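Side-chain contacts in putative uncharacterized protein (Mycobacterium tuberculosis, PDB 3I7T), which is of unknown function but belongs to the YjgF/YER057c/UK114 (RidA) family, forms a homotrimer and may resemble relatives that deaminate reactive enamines and imines: residues A[20-25]-A[29-34]; A[50-55]-A[114-119]; A[54-57]-A[62-65]; A[69-74]-A[80-85]; A[84-89]-A[93-98]. One frame throughout, in Å; residues are numbered along the deposited sequence.

Contact 1. Residues A[20-25]-A[29-34]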
# COMPACT_ATOMS: atom_id res chain seq x y z
N SER A 20 5.39 -14.45 3.77
CA SER A 20 5.77 -15.11 2.53
C SER A 20 6.27 -14.11 1.51
O SER A 20 5.90 -12.94 1.54
CB SER A 20 4.57 -15.86 1.93
OG SER A 20 4.14 -16.91 2.75
N ARG A 21 7.09 -14.57 0.58
CA ARG A 21 7.53 -13.73 -0.52
C ARG A 21 6.33 -13.40 -1.42
O ARG A 21 6.17 -12.26 -1.86
CB ARG A 21 8.63 -14.44 -1.31
CG ARG A 21 10.00 -14.44 -0.63
CD ARG A 21 10.64 -13.07 -0.74
NE ARG A 21 10.57 -12.58 -2.11
CZ ARG A 21 10.38 -11.31 -2.45
NH1 ARG A 21 10.26 -10.38 -1.51
NH2 ARG A 21 10.32 -10.97 -3.74
N ALA A 22 5.50 -14.41 -1.71
CA ALA A 22 4.30 -14.23 -2.51
C ALA A 22 3.18 -15.15 -2.05
O ALA A 22 3.43 -16.26 -1.58
CB ALA A 22 4.59 -14.47 -3.97
N VAL A 23 1.94 -14.69 -2.20
CA VAL A 23 0.78 -15.53 -1.94
C VAL A 23 -0.18 -15.39 -3.10
O VAL A 23 -0.39 -14.29 -3.60
CB VAL A 23 0.09 -15.13 -0.61
CG1 VAL A 23 -1.16 -15.99 -0.36
CG2 VAL A 23 1.07 -15.30 0.53
N ARG A 24 -0.73 -16.53 -3.54
CA ARG A 24 -1.76 -16.58 -4.59
C ARG A 24 -3.04 -17.26 -4.06
O ARG A 24 -2.97 -18.32 -3.45
CB ARG A 24 -1.22 -17.35 -5.82
CG ARG A 24 -2.31 -17.71 -6.86
CD ARG A 24 -1.76 -18.45 -8.08
NE ARG A 24 -2.72 -18.48 -9.20
CZ ARG A 24 -2.36 -18.55 -10.48
NH1 ARG A 24 -1.07 -18.60 -10.81
NH2 ARG A 24 -3.28 -18.55 -11.43
N ILE A 25 -4.20 -16.61 -4.23
CA ILE A 25 -5.51 -17.26 -4.07
C ILE A 25 -6.40 -16.73 -5.17
O ILE A 25 -6.44 -15.55 -5.42
CB ILE A 25 -6.26 -16.91 -2.76
CG1 ILE A 25 -5.36 -16.23 -1.75
CG2 ILE A 25 -7.08 -18.10 -2.22
CD1 ILE A 25 -5.43 -14.73 -1.93
N VAL A 29 -2.28 -12.56 -7.05
CA VAL A 29 -0.96 -12.83 -6.47
C VAL A 29 -0.43 -11.54 -5.84
O VAL A 29 -0.32 -10.51 -6.54
CB VAL A 29 0.04 -13.36 -7.51
CG1 VAL A 29 1.38 -13.65 -6.87
CG2 VAL A 29 -0.51 -14.63 -8.17
N VAL A 30 -0.17 -11.56 -4.54
CA VAL A 30 0.52 -10.44 -3.90
C VAL A 30 1.97 -10.77 -3.56
O VAL A 30 2.29 -11.90 -3.18
CB VAL A 30 -0.23 -9.95 -2.63
CG1 VAL A 30 -1.59 -9.44 -3.02
CG2 VAL A 30 -0.34 -11.05 -1.61
N VAL A 31 2.84 -9.79 -3.73
CA VAL A 31 4.26 -9.95 -3.48
C VAL A 31 4.70 -9.00 -2.36
O VAL A 31 4.31 -7.82 -2.31
CB VAL A 31 5.06 -9.72 -4.79
CG1 VAL A 31 6.57 -10.03 -4.61
CG2 VAL A 31 4.49 -10.60 -5.91
N ALA A 32 5.50 -9.55 -1.44
CA ALA A 32 6.06 -8.80 -0.32
C ALA A 32 6.90 -7.61 -0.78
O ALA A 32 7.39 -7.59 -1.91
CB ALA A 32 6.94 -9.74 0.55
N GLY A 33 7.08 -6.63 0.10
CA GLY A 33 8.09 -5.59 -0.13
C GLY A 33 9.40 -6.30 -0.42
O GLY A 33 9.81 -7.20 0.33
N THR A 34 10.04 -5.91 -1.51
CA THR A 34 11.26 -6.57 -1.93
C THR A 34 12.41 -5.60 -2.08
O THR A 34 12.29 -4.60 -2.77
CB THR A 34 11.06 -7.23 -3.29
OG1 THR A 34 9.92 -8.09 -3.21
CG2 THR A 34 12.30 -8.04 -3.67
O HOH W 1 10.60 -9.83 0.82
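Val23 and Val30 face each other at the middle of an antiparallel hairpin, with CB of Val23 4.2 Å from CG2 of Val30. On the opposite face of the two strands lie Ala22, Arg24, Val29 and Val31. Here CB of Ala22 approaches CG2 of Val31 at 4.3 Å, and CG2 of Val29 rests beside the CB, CG and CD of Arg24, the nearest of these being CB at 3.7 Å. The methylenes of the extended Arg24 chain serve as an apolar surface, while its charged end travels on to the carbonyl of Ala59. Val23 and Val30 form a hydrogen-bonded pair, each amide donating to the other's carbonyl. Beyond them the amide of Ala32 gives a nearly straight bond to O of Arg21 (2.8 Å, 174°).

The polar edge is built by the Arg21 side chain. Bends at chi2 and chi3 (-75° and -48°) bring its guanidinium end-on to Thr34: NH1 at 2.9 Å and NH2 at 3.0 Å converge on the single atom OG1, which sits in the guanidinium plane. That hydroxyl in turn donates a hydrogen bond to O of Ala32, so three hydrogen bonds fix its position.

Arg21 and Ala22 together oppose Val7, a classic beta bulge against strand 4-7. Strand 28-35 pairs on its other side with strand 112-119. Val29 and Val31 pack against Leu56 of helix 41-58, whereas Val23 and Val30 turn to Val96 and Arg68 of the second subunit.

Contact 2. Residues A[50-55]-A[114-119]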
# COMPACT_ATOMS: atom_id res chain seq x y z
N ARG A 50 14.04 -8.38 -10.23
CA ARG A 50 14.35 -9.77 -10.55
C ARG A 50 13.74 -10.71 -9.51
O ARG A 50 13.19 -11.75 -9.86
CB ARG A 50 15.86 -10.01 -10.64
CG ARG A 50 16.20 -11.35 -11.31
CD ARG A 50 17.48 -11.94 -10.79
N ARG A 51 13.84 -10.35 -8.23
CA ARG A 51 13.29 -11.17 -7.17
C ARG A 51 11.75 -11.20 -7.20
O ARG A 51 11.13 -12.23 -6.93
CB ARG A 51 13.80 -10.69 -5.81
CG ARG A 51 15.30 -10.85 -5.63
CD ARG A 51 15.84 -9.98 -4.48
NE ARG A 51 17.31 -9.99 -4.52
CZ ARG A 51 18.06 -10.96 -4.00
NH1 ARG A 51 17.49 -11.97 -3.35
NH2 ARG A 51 19.37 -10.91 -4.10
N ILE A 52 11.14 -10.06 -7.50
CA ILE A 52 9.70 -10.05 -7.73
C ILE A 52 9.28 -11.03 -8.83
O ILE A 52 8.33 -11.80 -8.64
CB ILE A 52 9.22 -8.63 -8.03
CG1 ILE A 52 9.34 -7.82 -6.74
CG2 ILE A 52 7.76 -8.63 -8.54
CD1 ILE A 52 9.15 -6.34 -6.89
N GLU A 53 9.98 -11.00 -9.96
CA GLU A 53 9.73 -11.95 -11.04
C GLU A 53 9.87 -13.40 -10.57
O GLU A 53 9.02 -14.23 -10.85
CB GLU A 53 10.69 -11.69 -12.21
CG GLU A 53 10.34 -12.51 -13.45
CD GLU A 53 11.09 -12.06 -14.71
OE1 GLU A 53 12.30 -11.77 -14.64
OE2 GLU A 53 10.46 -12.03 -15.79
N ILE A 54 10.95 -13.70 -9.84
CA ILE A 54 11.18 -15.05 -9.34
C ILE A 54 10.03 -15.50 -8.44
O ILE A 54 9.53 -16.64 -8.55
CB ILE A 54 12.52 -15.13 -8.56
CG1 ILE A 54 13.70 -14.88 -9.49
CG2 ILE A 54 12.66 -16.49 -7.86
CD1 ILE A 54 15.04 -14.82 -8.75
N ALA A 55 9.59 -14.61 -7.55
CA ALA A 55 8.51 -14.95 -6.64
C ALA A 55 7.22 -15.15 -7.42
O ALA A 55 6.51 -16.15 -7.25
CB ALA A 55 8.35 -13.88 -5.56
N ILE A 114 10.43 -2.52 -3.26
CA ILE A 114 9.30 -2.57 -4.19
C ILE A 114 8.29 -3.65 -3.83
O ILE A 114 8.66 -4.79 -3.57
CB ILE A 114 9.82 -2.79 -5.64
CG1 ILE A 114 10.90 -1.74 -5.93
CG2 ILE A 114 8.65 -2.80 -6.65
CD1 ILE A 114 11.53 -1.83 -7.31
N GLU A 115 7.01 -3.28 -3.80
CA GLU A 115 5.92 -4.23 -3.70
C GLU A 115 5.26 -4.43 -5.05
O GLU A 115 5.36 -3.57 -5.94
CB GLU A 115 4.86 -3.69 -2.74
CG GLU A 115 5.35 -3.48 -1.34
CD GLU A 115 4.29 -2.79 -0.49
OE1 GLU A 115 3.28 -2.34 -1.07
OE2 GLU A 115 4.45 -2.71 0.74
N ALA A 116 4.52 -5.52 -5.20
CA ALA A 116 3.75 -5.70 -6.42
C ALA A 116 2.44 -6.46 -6.14
O ALA A 116 2.39 -7.33 -5.27
CB ALA A 116 4.58 -6.43 -7.46
N ASP A 117 1.39 -6.09 -6.89
CA ASP A 117 0.15 -6.85 -6.93
C ASP A 117 -0.05 -7.30 -8.35
O ASP A 117 0.19 -6.53 -9.30
CB ASP A 117 -1.04 -6.00 -6.49
CG ASP A 117 -0.93 -5.55 -5.05
OD1 ASP A 117 -0.85 -6.42 -4.17
OD2 ASP A 117 -0.91 -4.32 -4.81
N ALA A 118 -0.49 -8.54 -8.51
CA ALA A 118 -0.71 -9.09 -9.83
C ALA A 118 -2.08 -9.73 -9.89
O ALA A 118 -2.64 -10.13 -8.86
CB ALA A 118 0.38 -10.10 -10.19
N TYR A 119 -2.63 -9.82 -11.10
CA TYR A 119 -3.92 -10.48 -11.29
C TYR A 119 -3.79 -11.53 -12.39
O TYR A 119 -3.39 -11.22 -13.52
CB TYR A 119 -5.00 -9.45 -11.62
CG TYR A 119 -6.39 -10.02 -11.76
CD1 TYR A 119 -6.79 -10.67 -12.92
CD2 TYR A 119 -7.31 -9.89 -10.73
CE1 TYR A 119 -8.06 -11.19 -13.04
CE2 TYR A 119 -8.59 -10.40 -10.85
CZ TYR A 119 -8.96 -11.05 -12.00
OH TYR A 119 -10.24 -11.55 -12.12
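Ile52, on the helical segment 50-55, faces Ala116 of the strand segment 114-119 with their CA atoms 7.5 Å apart, close enough for one isoleucine to span two alternate positions of the strand. The small Ala116 side chain suits this near approach. The two branches of Ile52 share the work. Its CG1 lies beside the backbone N (chi1 -70°) and the chain continues extended, which carries CD1 to Ile114; there it meets CG2 at 3.6 Å and also comes within 3.7 Å of the carbonyl O of Ile114. The other branch, CG2, stands anti to the backbone N and settles on CB of Ala116 at 4.0 Å. The Ile52 and Ile114 side chains cross at about a right angle, so the contact is a methyl against a branch rather than two chains lying alongside. The side chains that meet are all apolar, and all three residues are buried.

Alternation along the strand separates this packing from a charged face. Glu115 points away from the helix and forms salt bridges with Arg70 of its own chain and Arg70 of the second subunit, while Asp117 pairs with Arg68 of the second subunit. On the helix side, Ile52 also touches Val31 and Thr34 of the adjoining strand 28-35, and Ile114 meets Thr45, Ala48 and Leu49, so helix 41-58 covers both strands.

Contact 3. Residues A[54-57]-A[62-65]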
# COMPACT_ATOMS: atom_id res chain seq x y z
N ILE A 54 10.95 -13.70 -9.84
CA ILE A 54 11.18 -15.05 -9.34
C ILE A 54 10.03 -15.50 -8.44
O ILE A 54 9.53 -16.64 -8.55
CB ILE A 54 12.52 -15.13 -8.56
CG1 ILE A 54 13.70 -14.88 -9.49
CG2 ILE A 54 12.66 -16.49 -7.86
CD1 ILE A 54 15.04 -14.82 -8.75
N ALA A 55 9.59 -14.61 -7.55
CA ALA A 55 8.51 -14.95 -6.64
C ALA A 55 7.22 -15.15 -7.42
O ALA A 55 6.51 -16.15 -7.25
CB ALA A 55 8.35 -13.88 -5.56
N LEU A 56 6.93 -14.21 -8.32
CA LEU A 56 5.79 -14.34 -9.21
C LEU A 56 5.76 -15.67 -9.97
O LEU A 56 4.72 -16.35 -10.01
CB LEU A 56 5.76 -13.18 -10.21
CG LEU A 56 5.37 -11.83 -9.61
CD1 LEU A 56 5.48 -10.69 -10.64
CD2 LEU A 56 3.95 -11.93 -9.06
N GLY A 57 6.89 -16.03 -10.57
CA GLY A 57 6.97 -17.23 -11.41
C GLY A 57 6.70 -18.47 -10.58
O GLY A 57 6.04 -19.42 -11.04
N THR A 62 3.54 -13.86 -14.10
CA THR A 62 4.66 -13.19 -14.78
C THR A 62 4.55 -11.68 -14.56
O THR A 62 3.54 -11.19 -14.04
CB THR A 62 4.71 -13.49 -16.33
OG1 THR A 62 3.66 -12.79 -16.99
CG2 THR A 62 4.59 -14.99 -16.64
N LEU A 63 5.59 -10.94 -14.94
CA LEU A 63 5.50 -9.48 -14.87
C LEU A 63 4.29 -8.91 -15.61
O LEU A 63 3.74 -7.90 -15.21
CB LEU A 63 6.78 -8.84 -15.40
CG LEU A 63 7.97 -9.13 -14.49
CD1 LEU A 63 9.28 -8.72 -15.16
CD2 LEU A 63 7.78 -8.41 -13.16
N ALA A 64 3.91 -9.55 -16.72
CA ALA A 64 2.75 -9.11 -17.51
C ALA A 64 1.43 -9.19 -16.72
O ALA A 64 0.40 -8.67 -17.17
CB ALA A 64 2.64 -9.93 -18.78
N ASP A 65 1.45 -9.85 -15.56
CA ASP A 65 0.23 -9.94 -14.74
C ASP A 65 0.15 -8.83 -13.69
O ASP A 65 -0.91 -8.62 -13.07
CB ASP A 65 0.13 -11.30 -14.05
CG ASP A 65 -0.05 -12.44 -15.00
OD1 ASP A 65 -0.88 -12.32 -15.92
OD2 ASP A 65 0.64 -13.46 -14.83
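Leu56, near the end of helix 41-58, meets a short 3-10 turn, residues 63-65, that the chain forms just before strand 66-73. A backbone bond from N of Asp65 to O of Thr62 (2.9 Å) closes the turn. Leu56 does the touching with one methyl: CD1 lies 4.1 Å from CD2 of Leu63 and 3.9 Å from O of Thr62, the same carbonyl that accepts the Asp65 amide. In Leu63 the bond to CB heads away from the helix segment, but the side branch CD2, rather than the extended CD1, comes within range of Leu56, and the two leucine side chains cross at about a right angle.

This is a helix-to-strand connection, and its turn carries its own polar fastening. Asp65 OD2 takes the amide of Thr62 at 3.0 Å (163°), from the anti side of the carboxylate and 29° out of its plane. A weak bond from N of Ala64 to OG1 of Thr62, at 3.3 Å, has the connectivity of an ST turn. Thr62 and Ala64 are exposed, whereas Leu56 is buried and has Ala61 as another neighbour. Leu63, partly exposed, also touches Ile93.

Contact 4. Residues A[69-74]-A[80-85]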
# COMPACT_ATOMS: atom_id res chain seq x y z
N THR A 69 2.62 -1.63 -8.83
CA THR A 69 3.85 -1.64 -8.04
C THR A 69 3.82 -0.46 -7.07
O THR A 69 3.07 0.51 -7.27
CB THR A 69 5.12 -1.54 -8.91
OG1 THR A 69 5.04 -0.37 -9.74
CG2 THR A 69 5.29 -2.77 -9.80
N ARG A 70 4.62 -0.54 -6.02
CA ARG A 70 4.74 0.56 -5.07
C ARG A 70 6.20 0.59 -4.70
O ARG A 70 6.76 -0.46 -4.35
CB ARG A 70 3.87 0.33 -3.84
CG ARG A 70 3.92 1.46 -2.82
CD ARG A 70 2.88 1.27 -1.69
NE ARG A 70 1.52 1.45 -2.19
CZ ARG A 70 0.66 0.45 -2.41
NH1 ARG A 70 -0.55 0.73 -2.87
NH2 ARG A 70 0.99 -0.80 -2.16
N ILE A 71 6.80 1.77 -4.81
CA ILE A 71 8.24 1.94 -4.66
C ILE A 71 8.57 2.89 -3.51
O ILE A 71 8.14 4.04 -3.52
CB ILE A 71 8.86 2.50 -5.97
CG1 ILE A 71 8.49 1.62 -7.17
CG2 ILE A 71 10.38 2.67 -5.83
CD1 ILE A 71 8.87 2.22 -8.49
N TYR A 72 9.30 2.38 -2.53
CA TYR A 72 9.86 3.20 -1.46
C TYR A 72 11.33 3.44 -1.72
O TYR A 72 12.09 2.49 -1.90
CB TYR A 72 9.72 2.48 -0.11
CG TYR A 72 8.33 1.97 0.17
CD1 TYR A 72 7.35 2.81 0.66
CD2 TYR A 72 8.00 0.64 -0.05
CE1 TYR A 72 6.06 2.36 0.92
CE2 TYR A 72 6.71 0.17 0.21
CZ TYR A 72 5.75 1.04 0.70
OH TYR A 72 4.46 0.59 0.96
N VAL A 73 11.73 4.70 -1.69
CA VAL A 73 13.13 5.06 -1.87
C VAL A 73 13.63 5.90 -0.71
O VAL A 73 12.85 6.60 -0.05
CB VAL A 73 13.37 5.79 -3.19
CG1 VAL A 73 13.17 4.85 -4.36
CG2 VAL A 73 12.46 7.04 -3.30
N THR A 74 14.93 5.83 -0.44
CA THR A 74 15.47 6.65 0.63
C THR A 74 15.88 8.04 0.11
O THR A 74 16.06 8.96 0.90
CB THR A 74 16.63 5.96 1.42
OG1 THR A 74 17.72 5.63 0.53
CG2 THR A 74 16.12 4.71 2.13
N ARG A 80 14.80 9.16 -11.10
CA ARG A 80 15.05 8.81 -12.50
C ARG A 80 15.85 7.53 -12.69
O ARG A 80 15.58 6.79 -13.61
CB ARG A 80 15.71 9.96 -13.24
CG ARG A 80 14.71 10.78 -14.01
CD ARG A 80 15.38 11.80 -14.90
NE ARG A 80 14.37 12.71 -15.44
CZ ARG A 80 13.52 12.38 -16.40
NH1 ARG A 80 13.56 11.17 -16.95
NH2 ARG A 80 12.63 13.27 -16.83
N GLU A 81 16.82 7.30 -11.82
CA GLU A 81 17.61 6.08 -11.87
C GLU A 81 16.69 4.88 -11.64
O GLU A 81 16.84 3.84 -12.28
CB GLU A 81 18.72 6.10 -10.80
CG GLU A 81 20.01 6.85 -11.20
CD GLU A 81 21.22 6.53 -10.28
OE1 GLU A 81 21.82 5.42 -10.39
OE2 GLU A 81 21.57 7.40 -9.45
N VAL A 82 15.74 5.05 -10.73
CA VAL A 82 14.80 3.99 -10.39
C VAL A 82 13.78 3.82 -11.51
O VAL A 82 13.54 2.71 -11.99
CB VAL A 82 14.08 4.27 -9.05
CG1 VAL A 82 13.07 3.18 -8.75
CG2 VAL A 82 15.08 4.35 -7.94
N GLY A 83 13.18 4.93 -11.94
CA GLY A 83 12.22 4.91 -13.04
C GLY A 83 12.71 4.22 -14.30
O GLY A 83 11.97 3.48 -14.93
N GLU A 84 13.96 4.48 -14.68
CA GLU A 84 14.53 3.88 -15.89
C GLU A 84 14.46 2.37 -15.85
O GLU A 84 14.14 1.72 -16.84
CB GLU A 84 15.98 4.31 -16.07
CG GLU A 84 16.14 5.71 -16.61
CD GLU A 84 17.59 6.16 -16.60
OE1 GLU A 84 18.47 5.33 -16.91
OE2 GLU A 84 17.83 7.35 -16.29
N VAL A 85 14.81 1.80 -14.70
CA VAL A 85 14.76 0.36 -14.51
C VAL A 85 13.31 -0.18 -14.51
O VAL A 85 13.03 -1.23 -15.07
CB VAL A 85 15.50 -0.06 -13.21
CG1 VAL A 85 15.36 -1.54 -12.96
CG2 VAL A 85 16.97 0.36 -13.26
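Within the beta-alpha-beta unit of strand 66-73, helix 79-90 and strand 99-101, Val82 packs the helix onto Ile71 and Val73 of the first strand. The branched end of Val82 serves both partners at once. Its CG1, anti to the backbone N (chi1 178°), meets CG2 of Ile71 at 4.0 Å, the two side chains reaching toward each other tip to tip. Its CG2 comes within 4.1 Å of CG1 of Val73, but in a different manner: these side chains slide past one another in opposite directions. Val73 offers that methyl because CG1 stands beside its backbone N, leaving CG2 in the crowded position between N and the carbonyl carbon. The backbones stay well apart, 8.7 Å between the CA atoms of Val73 and Val82, and the gap is bridged by methyl groups alone. All three residues are buried.

Ile71 and Val73 are two apart along the strand and so share a face; the residues on the other face go elsewhere. Arg70 and Tyr72 turn toward the subunit interface, where Tyr72 packs on Arg70 of the second subunit. On the helix-covered face, Val82 also touches Ile41 and Thr45 of helix 41-58 and Met99 of strand 99-101, while Ile71 and Val73 both lie against Val112 of strand 112-119. The two long helices therefore meet over the same face of the sheet.

Contact 5. Residues A[84-89]-A[93-98]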
# COMPACT_ATOMS: atom_id res chain seq x y z
N GLU A 84 13.96 4.48 -14.68
CA GLU A 84 14.53 3.88 -15.89
C GLU A 84 14.46 2.37 -15.85
O GLU A 84 14.14 1.72 -16.84
CB GLU A 84 15.98 4.31 -16.07
CG GLU A 84 16.14 5.71 -16.61
CD GLU A 84 17.59 6.16 -16.60
OE1 GLU A 84 18.47 5.33 -16.91
OE2 GLU A 84 17.83 7.35 -16.29
N VAL A 85 14.81 1.80 -14.70
CA VAL A 85 14.76 0.36 -14.51
C VAL A 85 13.31 -0.18 -14.51
O VAL A 85 13.03 -1.23 -15.07
CB VAL A 85 15.50 -0.06 -13.21
CG1 VAL A 85 15.36 -1.54 -12.96
CG2 VAL A 85 16.97 0.36 -13.26
N HIS A 86 12.40 0.55 -13.86
CA HIS A 86 11.00 0.17 -13.80
C HIS A 86 10.43 0.20 -15.22
O HIS A 86 9.64 -0.67 -15.62
CB HIS A 86 10.23 1.15 -12.88
CG HIS A 86 8.81 0.75 -12.60
ND1 HIS A 86 7.77 1.07 -13.44
CD2 HIS A 86 8.26 0.08 -11.55
CE1 HIS A 86 6.64 0.61 -12.94
NE2 HIS A 86 6.91 -0.01 -11.80
N ALA A 87 10.88 1.19 -15.99
CA ALA A 87 10.43 1.40 -17.36
C ALA A 87 10.92 0.30 -18.29
O ALA A 87 10.18 -0.18 -19.13
CB ALA A 87 10.88 2.76 -17.88
N GLN A 88 12.18 -0.10 -18.12
CA GLN A 88 12.73 -1.21 -18.90
C GLN A 88 11.98 -2.51 -18.58
O GLN A 88 11.78 -3.34 -19.46
CB GLN A 88 14.25 -1.34 -18.68
CG GLN A 88 15.04 -1.93 -19.88
CD GLN A 88 15.41 -0.89 -20.97
OE1 GLN A 88 14.68 0.08 -21.20
NE2 GLN A 88 16.53 -1.12 -21.65
N ALA A 89 11.52 -2.65 -17.34
CA ALA A 89 10.74 -3.83 -16.95
C ALA A 89 9.26 -3.71 -17.38
O ALA A 89 8.64 -4.69 -17.80
CB ALA A 89 10.85 -4.08 -15.44
N ILE A 93 3.81 -3.22 -20.25
CA ILE A 93 2.83 -3.67 -19.27
C ILE A 93 2.14 -2.50 -18.54
O ILE A 93 0.90 -2.43 -18.48
CB ILE A 93 3.51 -4.62 -18.27
CG1 ILE A 93 4.09 -5.83 -19.03
CG2 ILE A 93 2.53 -5.02 -17.17
CD1 ILE A 93 5.37 -6.45 -18.41
N ARG A 94 2.94 -1.62 -18.01
CA ARG A 94 2.47 -0.38 -17.43
C ARG A 94 1.46 -0.57 -16.30
O ARG A 94 0.35 -0.14 -16.40
CB ARG A 94 1.87 0.48 -18.49
CG ARG A 94 2.78 1.31 -19.12
CD ARG A 94 2.44 1.47 -20.48
N PRO A 95 1.87 -1.22 -15.23
CA PRO A 95 1.02 -1.27 -14.07
C PRO A 95 0.93 0.15 -13.52
O PRO A 95 1.68 1.02 -13.97
CB PRO A 95 1.83 -2.15 -13.11
CG PRO A 95 3.27 -1.78 -13.42
CD PRO A 95 3.27 -1.56 -14.93
N VAL A 96 0.02 0.41 -12.59
CA VAL A 96 0.07 1.69 -11.86
C VAL A 96 1.22 1.64 -10.86
O VAL A 96 1.64 0.55 -10.46
CB VAL A 96 -1.26 1.98 -11.14
CG1 VAL A 96 -2.45 1.76 -12.10
CG2 VAL A 96 -1.38 1.10 -9.87
N THR A 97 1.80 2.79 -10.50
CA THR A 97 2.75 2.80 -9.39
C THR A 97 2.58 4.00 -8.50
O THR A 97 1.81 4.91 -8.80
CB THR A 97 4.24 3.02 -9.78
OG1 THR A 97 4.42 3.14 -11.20
CG2 THR A 97 5.14 1.98 -9.17
N SER A 98 3.37 3.99 -7.44
CA SER A 98 3.60 5.15 -6.60
C SER A 98 5.05 5.11 -6.21
O SER A 98 5.63 4.04 -6.17
CB SER A 98 2.74 5.10 -5.35
OG SER A 98 1.40 4.86 -5.73
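His86 reaches from helix 79-90 to Pro95 and Thr97, and this end of the contact is buried on both sides, whereas the other end comes down to partly exposed Ala89 and Ile93. With CG anti to the backbone N (chi1 -173°), the imidazole is carried off the helix toward the returning chain. CE1 comes within 4.2 Å of CG of Pro95, the two side chains sliding past each other in opposite directions and the proline standing oblique to the ring. Thr97 approaches from the opposite direction to His86, but its detail is doubtful: the side chain is modelled nearly eclipsed (chi1 -1°), with CG2 implausibly close to OG1 of Thr69.

Segment 93-98 is the return limb of the beta-alpha-beta unit, leading from helix 79-90 into strand 99-101. The ring of His86 is fixed here by polar partners at both nitrogens: ND1 is bonded to O of Val17 of the third subunit, and NE2 to OG1 of Thr69. Towards the end of the helix the contact thins to a single approach, CD1 of Ile93 lying 3.8 Å from O of Ala89. Arg4 of the third subunit packs on Ile93, and Ala89 also rests against Leu49 of helix 41-58.

In the fold
Helix packing in this fold varies with depth. Contacts 2 and 4 are buried and join apolar side chains alone, each setting a helix on alternate residues of one strand of the shared sheet; their strands are neighbours in it. Contact 1, buried in the same sheet, adds backbone bonds and an arginine-hydroxyl grip to its apolar pairs. Contacts 2 and 3 share helix 41-58, the latter nearer the surface, where turn bonds supplement one leucine pair. Contacts 4 and 5 share helix 79-90, and contact 5 is mostly buried with a partly exposed end. The centres of contacts 1 and 5 lie about 18 Å apart within a chain, yet Arg94 and Ser20 bond between subunits.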